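Local coordinates for protein escJ (Escherichia coli, PDB 1YJ7) that probably forms part of the membrane-associated platform on which the type III secretion system of enteropathogenic E. coli assembles, as a lipoprotein of the YscJ family, at residues L99-L112 with S123-L136. The protein carries 3 engineered substitutions. Sequence-based numbering, arbitrary orientation.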
ATOM      1  N   LEU D  99     -21.883  -6.495  29.758  1.00 11.90           N
ATOM      2  CA  LEU D  99     -20.597  -6.660  30.431  1.00 11.58           C
ATOM      3  C   LEU D  99     -20.031  -5.321  30.895  1.00 11.63           C
ATOM      4  O   LEU D  99     -19.319  -5.258  31.888  1.00 12.36           O
ATOM      5  CB  LEU D  99     -19.575  -7.372  29.541  1.00 11.75           C
ATOM      6  CG  LEU D  99     -19.893  -8.815  29.194  1.00 12.10           C
ATOM      7  CD1 LEU D  99     -18.874  -9.339  28.204  1.00 12.99           C
ATOM      8  CD2 LEU D  99     -19.938  -9.659  30.421  1.00 12.44           C
ATOM      9  N   SER D 100     -20.370  -4.252  30.197  1.00 12.23           N
ATOM     10  CA  SER D 100     -19.832  -2.941  30.532  1.00 13.27           C
ATOM     11  C   SER D 100     -20.453  -2.350  31.799  1.00 13.71           C
ATOM     12  O   SER D 100     -19.991  -1.319  32.291  1.00 14.17           O
ATOM     13  CB  SER D 100     -19.996  -1.982  29.369  1.00 13.30           C
ATOM     14  OG  SER D 100     -19.288  -2.458  28.242  1.00 14.69           O
ATOM     15  N   LYS D 101     -21.477  -2.999  32.339  1.00 13.88           N
ATOM     16  CA  LYS D 101     -22.035  -2.621  33.646  1.00 14.45           C
ATOM     17  C   LYS D 101     -21.313  -3.264  34.825  1.00 14.81           C
ATOM     18  O   LYS D 101     -21.535  -2.896  35.980  1.00 14.76           O
ATOM     19  CB  LYS D 101     -23.536  -2.947  33.708  1.00 14.65           C
ATOM     20  CG  LYS D 101     -24.359  -2.162  32.710  1.00 14.78           C
ATOM     21  CD  LYS D 101     -25.833  -2.438  32.885  1.00 16.37           C
ATOM     22  CE  LYS D 101     -26.661  -1.818  31.783  1.00 16.91           C
ATOM     23  NZ  LYS D 101     -28.118  -1.964  32.109  1.00 17.51           N
ATOM     24  N   ILE D 102     -20.431  -4.230  34.565  1.00 14.13           N
ATOM     25  CA  ILE D 102     -19.640  -4.795  35.653  1.00 14.06           C
ATOM     26  C   ILE D 102     -18.675  -3.742  36.187  1.00 14.01           C
ATOM     27  O   ILE D 102     -17.919  -3.160  35.408  1.00 13.51           O
ATOM     28  CB  ILE D 102     -18.846  -6.018  35.161  1.00 13.77           C
ATOM     29  CG1 ILE D 102     -19.814  -7.123  34.731  1.00 14.82           C
ATOM     30  CG2 ILE D 102     -17.901  -6.490  36.236  1.00 15.22           C
ATOM     31  CD1 ILE D 102     -19.155  -8.269  34.010  1.00 14.98           C
ATOM     32  N   PRO D 103     -18.718  -3.437  37.488  1.00 14.23           N
ATOM     33  CA  PRO D 103     -17.823  -2.412  38.024  1.00 14.45           C
ATOM     34  C   PRO D 103     -16.382  -2.774  37.761  1.00 14.69           C
ATOM     35  O   PRO D 103     -15.963  -3.919  38.012  1.00 14.76           O
ATOM     36  CB  PRO D 103     -18.143  -2.408  39.531  1.00 15.72           C
ATOM     37  CG  PRO D 103     -19.568  -2.858  39.571  1.00 15.20           C
ATOM     38  CD  PRO D 103     -19.637  -3.951  38.528  1.00 15.10           C
ATOM     39  N   GLY D 104     -15.642  -1.807  37.236  1.00 13.97           N
ATOM     40  CA  GLY D 104     -14.259  -2.006  36.865  1.00 14.13           C
ATOM     41  C   GLY D 104     -14.042  -2.263  35.391  1.00 13.44           C
ATOM     42  O   GLY D 104     -12.912  -2.176  34.936  1.00 13.77           O
ATOM     43  N   VAL D 105     -15.087  -2.593  34.634  1.00 12.74           N
ATOM     44  CA  VAL D 105     -14.967  -2.710  33.183  1.00 13.12           C
ATOM     45  C   VAL D 105     -15.047  -1.321  32.550  1.00 14.07           C
ATOM     46  O   VAL D 105     -15.994  -0.562  32.828  1.00 14.27           O
ATOM     47  CB  VAL D 105     -16.074  -3.600  32.595  1.00 12.49           C
ATOM     48  CG1 VAL D 105     -16.042  -3.582  31.084  1.00 13.67           C
ATOM     49  CG2 VAL D 105     -15.944  -5.035  33.127  1.00 12.71           C
ATOM     50  N   ILE D 106     -14.052  -0.963  31.746  1.00 13.08           N
ATOM     51  CA  ILE D 106     -14.048   0.336  31.069  1.00 14.17           C
ATOM     52  C   ILE D 106     -14.103   0.268  29.545  1.00 14.09           C
ATOM     53  O   ILE D 106     -14.358   1.269  28.865  1.00 14.39           O
ATOM     54  CB  ILE D 106     -12.894   1.224  31.605  1.00 15.08           C
ATOM     55  CG1 ILE D 106     -11.537   0.687  31.159  1.00 17.12           C
ATOM     56  CG2 ILE D 106     -13.002   1.318  33.115  1.00 16.31           C
ATOM     57  CD1 ILE D 106     -10.353   1.548  31.652  1.00 19.85           C
ATOM     58  N   ASP D 107     -13.885  -0.916  28.974  1.00 12.70           N
ATOM     59  CA  ASP D 107     -14.069  -1.116  27.539  1.00 12.51           C
ATOM     60  C   ASP D 107     -14.253  -2.624  27.319  1.00 13.03           C
ATOM     61  O   ASP D 107     -13.833  -3.408  28.155  1.00 11.98           O
ATOM     62  CB  ASP D 107     -12.882  -0.560  26.741  1.00 12.32           C
ATOM     63  CG  ASP D 107     -13.206  -0.286  25.285  1.00 14.99           C
ATOM     64  OD1 ASP D 107     -12.323   0.286  24.592  1.00 16.90           O
ATOM     65  OD2 ASP D 107     -14.272  -0.598  24.715  1.00 15.30           O
ATOM     66  N   CYS D 108     -14.954  -2.996  26.250  1.00 13.84           N
ATOM     67  CA  CYS D 108     -15.305  -4.393  25.976  1.00 15.25           C
ATOM     68  C   CYS D 108     -15.477  -4.570  24.476  1.00 14.79           C
ATOM     69  O   CYS D 108     -16.104  -3.726  23.812  1.00 15.67           O
ATOM     70  CB  CYS D 108     -16.634  -4.781  26.695  1.00 15.99           C
ATOM     71  SG  CYS D 108     -17.074  -6.516  26.511  1.00 21.47           S
ATOM     72  N   SER D 109     -14.940  -5.659  23.921  1.00 13.60           N
ATOM     73  CA  SER D 109     -15.247  -6.063  22.571  1.00 13.45           C
ATOM     74  C   SER D 109     -15.647  -7.519  22.564  1.00 13.23           C
ATOM     75  O   SER D 109     -15.019  -8.331  23.218  1.00 12.90           O
ATOM     76  CB  SER D 109     -14.053  -5.875  21.634  1.00 13.90           C
ATOM     77  OG  SER D 109     -13.867  -4.520  21.293  1.00 16.20           O
ATOM     78  N   VAL D 110     -16.708  -7.820  21.828  1.00 12.81           N
ATOM     79  CA  VAL D 110     -17.181  -9.186  21.642  1.00 13.36           C
ATOM     80  C   VAL D 110     -17.291  -9.441  20.152  1.00 13.71           C
ATOM     81  O   VAL D 110     -17.923  -8.665  19.416  1.00 13.64           O
ATOM     82  CB  VAL D 110     -18.567  -9.404  22.300  1.00 13.52           C
ATOM     83  CG1 VAL D 110     -19.079 -10.810  21.991  1.00 15.09           C
ATOM     84  CG2 VAL D 110     -18.470  -9.181  23.786  1.00 14.41           C
ATOM     85  N   SER D 111     -16.664 -10.528  19.692  1.00 13.78           N
ATOM     86  CA  SER D 111     -16.846 -10.988  18.328  1.00 13.53           C
ATOM     87  C   SER D 111     -17.433 -12.392  18.382  1.00 13.97           C
ATOM     88  O   SER D 111     -16.816 -13.300  18.962  1.00 14.14           O
ATOM     89  CB  SER D 111     -15.522 -10.987  17.552  1.00 14.63           C
ATOM     90  OG  SER D 111     -15.745 -11.389  16.205  1.00 14.15           O
ATOM     91  N   LEU D 112     -18.625 -12.554  17.801  1.00 14.18           N
ATOM     92  CA  LEU D 112     -19.356 -13.819  17.794  1.00 15.53           C
ATOM     93  C   LEU D 112     -19.273 -14.547  16.459  1.00 16.08           C
ATOM     94  O   LEU D 112     -19.389 -13.927  15.409  1.00 16.50           O
ATOM     95  CB  LEU D 112     -20.838 -13.586  18.071  1.00 15.77           C
ATOM     96  CG  LEU D 112     -21.194 -13.070  19.450  1.00 18.12           C
ATOM     97  CD1 LEU D 112     -22.694 -12.850  19.489  1.00 19.63           C
ATOM     98  CD2 LEU D 112     -20.748 -14.018  20.565  1.00 19.19           C
ATOM     99  N   SER D 123     -18.765 -19.987  18.633  1.00 21.61           N
ATOM    100  CA  SER D 123     -17.646 -19.599  19.473  1.00 19.12           C
ATOM    101  C   SER D 123     -17.718 -18.084  19.681  1.00 17.31           C
ATOM    102  O   SER D 123     -18.459 -17.389  18.998  1.00 15.56           O
ATOM    103  CB  SER D 123     -16.318 -20.006  18.826  1.00 19.43           C
ATOM    104  OG  SER D 123     -16.120 -19.294  17.627  1.00 19.11           O
ATOM    105  N   ALA D 124     -16.967 -17.588  20.647  1.00 16.41           N
ATOM    106  CA  ALA D 124     -16.974 -16.159  20.943  1.00 15.44           C
ATOM    107  C   ALA D 124     -15.627 -15.716  21.454  1.00 13.71           C
ATOM    108  O   ALA D 124     -14.998 -16.419  22.213  1.00 14.21           O
ATOM    109  CB  ALA D 124     -18.022 -15.842  21.984  1.00 16.15           C
ATOM    110  N   ALA D 125     -15.207 -14.533  21.026  1.00 12.80           N
ATOM    111  CA  ALA D 125     -14.000 -13.875  21.530  1.00 12.48           C
ATOM    112  C   ALA D 125     -14.428 -12.655  22.315  1.00 11.69           C
ATOM    113  O   ALA D 125     -15.201 -11.863  21.816  1.00 11.73           O
ATOM    114  CB  ALA D 125     -13.146 -13.451  20.368  1.00 12.87           C
ATOM    115  N   VAL D 126     -13.898 -12.511  23.523  1.00 11.45           N
ATOM    116  CA  VAL D 126     -14.282 -11.445  24.443  1.00 12.32           C
ATOM    117  C   VAL D 126     -13.032 -10.800  25.003  1.00 12.03           C
ATOM    118  O   VAL D 126     -12.220 -11.470  25.655  1.00 12.36           O
ATOM    119  CB  VAL D 126     -15.121 -11.995  25.596  1.00 11.86           C
ATOM    120  CG1 VAL D 126     -15.558 -10.857  26.528  1.00 12.82           C
ATOM    121  CG2 VAL D 126     -16.316 -12.738  25.056  1.00 13.66           C
ATOM    122  N   LEU D 127     -12.870  -9.505  24.734  1.00 12.25           N
ATOM    123  CA  LEU D 127     -11.776  -8.712  25.292  1.00 11.42           C
ATOM    124  C   LEU D 127     -12.376  -7.690  26.251  1.00 12.17           C
ATOM    125  O   LEU D 127     -13.316  -6.952  25.899  1.00 12.59           O
ATOM    126  CB  LEU D 127     -11.017  -7.993  24.193  1.00 11.61           C
ATOM    127  CG  LEU D 127      -9.897  -7.051  24.650  1.00 11.62           C
ATOM    128  CD1 LEU D 127      -8.785  -7.793  25.365  1.00 13.54           C
ATOM    129  CD2 LEU D 127      -9.375  -6.287  23.461  1.00 13.62           C
ATOM    130  N   VAL D 128     -11.873  -7.690  27.477  1.00 12.05           N
ATOM    131  CA  VAL D 128     -12.350  -6.777  28.514  1.00 12.41           C
ATOM    132  C   VAL D 128     -11.179  -5.958  29.018  1.00 12.20           C
ATOM    133  O   VAL D 128     -10.137  -6.485  29.387  1.00 11.07           O
ATOM    134  CB  VAL D 128     -12.994  -7.534  29.685  1.00 12.85           C
ATOM    135  CG1 VAL D 128     -13.482  -6.568  30.788  1.00 14.69           C
ATOM    136  CG2 VAL D 128     -14.124  -8.424  29.194  1.00 13.94           C
ATOM    137  N   ILE D 129     -11.352  -4.641  29.025  1.00 11.40           N
ATOM    138  CA  ILE D 129     -10.357  -3.739  29.552  1.00 11.90           C
ATOM    139  C   ILE D 129     -10.859  -3.269  30.909  1.00 12.56           C
ATOM    140  O   ILE D 129     -12.003  -2.825  31.031  1.00 12.81           O
ATOM    141  CB  ILE D 129     -10.157  -2.499  28.640  1.00 11.82           C
ATOM    142  CG1 ILE D 129      -9.809  -2.884  27.196  1.00 13.48           C
ATOM    143  CG2 ILE D 129      -9.050  -1.604  29.231  1.00 12.36           C
ATOM    144  CD1 ILE D 129      -8.619  -3.906  27.044  1.00 14.45           C
ATOM    145  N   SER D 130     -10.020  -3.389  31.927  1.00 12.37           N
ATOM    146  CA  SER D 130     -10.367  -2.936  33.258  1.00 12.87           C
ATOM    147  C   SER D 130      -9.649  -1.668  33.681  1.00 12.84           C
ATOM    148  O   SER D 130      -8.613  -1.281  33.145  1.00 11.21           O
ATOM    149  CB  SER D 130     -10.084  -4.032  34.283  1.00 13.61           C
ATOM    150  OG  SER D 130      -8.714  -4.052  34.647  1.00 14.00           O
ATOM    151  N   SER D 131     -10.226  -1.023  34.688  1.00 14.03           N
ATOM    152  CA  SER D 131      -9.523   0.020  35.423  1.00 14.40           C
ATOM    153  C   SER D 131      -8.181  -0.563  35.907  1.00 15.68           C
ATOM    154  O   SER D 131      -8.123  -1.737  36.285  1.00 13.14           O
ATOM    155  CB  SER D 131     -10.346   0.492  36.612  0.50 14.83           C
ATOM    156  OG  SER D 131     -11.709   0.680  36.250  0.50 15.20           O
ATOM    157  N   PRO D 132      -7.143   0.253  35.950  1.00 15.87           N
ATOM    158  CA  PRO D 132      -5.851  -0.210  36.473  1.00 17.36           C
ATOM    159  C   PRO D 132      -5.914  -0.653  37.940  1.00 18.32           C
ATOM    160  O   PRO D 132      -5.082  -1.471  38.368  1.00 18.64           O
ATOM    161  CB  PRO D 132      -4.938   1.015  36.321  1.00 18.21           C
ATOM    162  CG  PRO D 132      -5.643   1.970  35.429  1.00 18.62           C
ATOM    163  CD  PRO D 132      -7.093   1.661  35.501  1.00 16.85           C
ATOM    164  N   GLU D 133      -6.880  -0.132  38.697  1.00 18.97           N
ATOM    165  CA  GLU D 133      -6.981  -0.438  40.124  1.00 21.20           C
ATOM    166  C   GLU D 133      -7.842  -1.660  40.427  1.00 20.13           C
ATOM    167  O   GLU D 133      -8.101  -1.933  41.597  1.00 21.00           O
ATOM    168  CB  GLU D 133      -7.560   0.762  40.906  1.00 23.02           C
ATOM    169  CG  GLU D 133      -7.095   2.145  40.481  1.00 28.35           C
ATOM    170  CD  GLU D 133      -5.585   2.309  40.450  1.00 36.32           C
ATOM    171  OE1 GLU D 133      -5.114   3.223  39.724  1.00 41.73           O
ATOM    172  OE2 GLU D 133      -4.858   1.545  41.142  1.00 41.03           O
ATOM    173  N   VAL D 134      -8.327  -2.357  39.389  1.00 18.12           N
ATOM    174  CA  VAL D 134      -9.250  -3.475  39.545  1.00 18.11           C
ATOM    175  C   VAL D 134      -8.604  -4.722  38.918  1.00 16.79           C
ATOM    176  O   VAL D 134      -7.970  -4.624  37.866  1.00 16.92           O
ATOM    177  CB  VAL D 134     -10.598  -3.172  38.862  1.00 18.88           C
ATOM    178  CG1 VAL D 134     -11.481  -4.414  38.752  1.00 20.71           C
ATOM    179  CG2 VAL D 134     -11.336  -2.054  39.632  1.00 20.12           C
ATOM    180  N   ASN D 135      -8.770  -5.868  39.572  1.00 15.31           N
ATOM    181  CA  ASN D 135      -8.406  -7.177  38.989  1.00 14.83           C
ATOM    182  C   ASN D 135      -9.675  -7.960  38.708  1.00 13.72           C
ATOM    183  O   ASN D 135     -10.361  -8.383  39.639  1.00 15.22           O
ATOM    184  CB  ASN D 135      -7.532  -7.964  39.967  1.00 15.14           C
ATOM    185  CG  ASN D 135      -7.249  -9.367  39.497  1.00 15.39           C
ATOM    186  OD1 ASN D 135      -7.367  -9.680  38.321  1.00 14.22           O
ATOM    187  ND2 ASN D 135      -6.830 -10.213  40.424  1.00 19.28           N
ATOM    188  N   LEU D 136      -9.987  -8.152  37.439  1.00 13.06           N
ATOM    189  CA  LEU D 136     -11.206  -8.814  37.026  1.00 13.34           C
ATOM    190  C   LEU D 136     -11.016 -10.335  36.903  1.00 13.41           C
ATOM    191  O   LEU D 136     -11.946 -11.034  36.534  1.00 12.92           O
ATOM    192  CB  LEU D 136     -11.703  -8.258  35.704  1.00 13.84           C
ATOM    193  CG  LEU D 136     -12.249  -6.818  35.792  1.00 16.47           C
ATOM    194  CD1 LEU D 136     -12.730  -6.403  34.420  1.00 19.60           C
ATOM    195  CD2 LEU D 136     -13.347  -6.736  36.841  1.00 20.05           C
TER
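Ser109 and Leu127, like Ser111 and Ala125, exchange paired N-H...O=C bonds, the regular ladder of an antiparallel hairpin formed by strands 105-112 and 123-130; Ser109 N lies 2.9 Å from Leu127 O. Alternating with these pairs along the strand, the CA-H groups of Cys108 and Val110 make C-H...O contacts with Leu127 O and Ala125 O. Toward Gly104 the register slips by one at a classic beta bulge: Ile129 O takes a nearly straight bond from Ile106 N (2.9 Å, 170°) and a weak one from Asp107 N (3.4 Å). Beyond it, Gly104 O receives Ser131 N in its carbonyl plane at 2.9 Å.

Apolar contacts cluster on the face of Cys108, Val110, Leu112, Ala124, Val126 and Val128, where helix 80-99 packs on Cys108, Val110 and Leu112, and helix 140-150 on Ala124. Leu112 CD2 rests against Ala124 CB. Val105 CG2 touches both Val128 CG1 and Leu136 CD1, each at 3.7 Å, its side chain crossing theirs at about a right angle. Leu99 CD1 meets Val126 CG1 tip to tip at 4.0 Å. At the bulge, chi1 of 70° sets Ile106 CG1 between its backbone N and carbonyl carbon, 3.9 Å from Ile129 CG2.

On the other face, Lys101 of the second subunit salt-bridges Asp107 OD2 and hydrogen-bonds Ser109 OG. The hairpin thus joins an apolar face, packed within its own alpha/beta domain, to a more polar one that meets another EscJ copy.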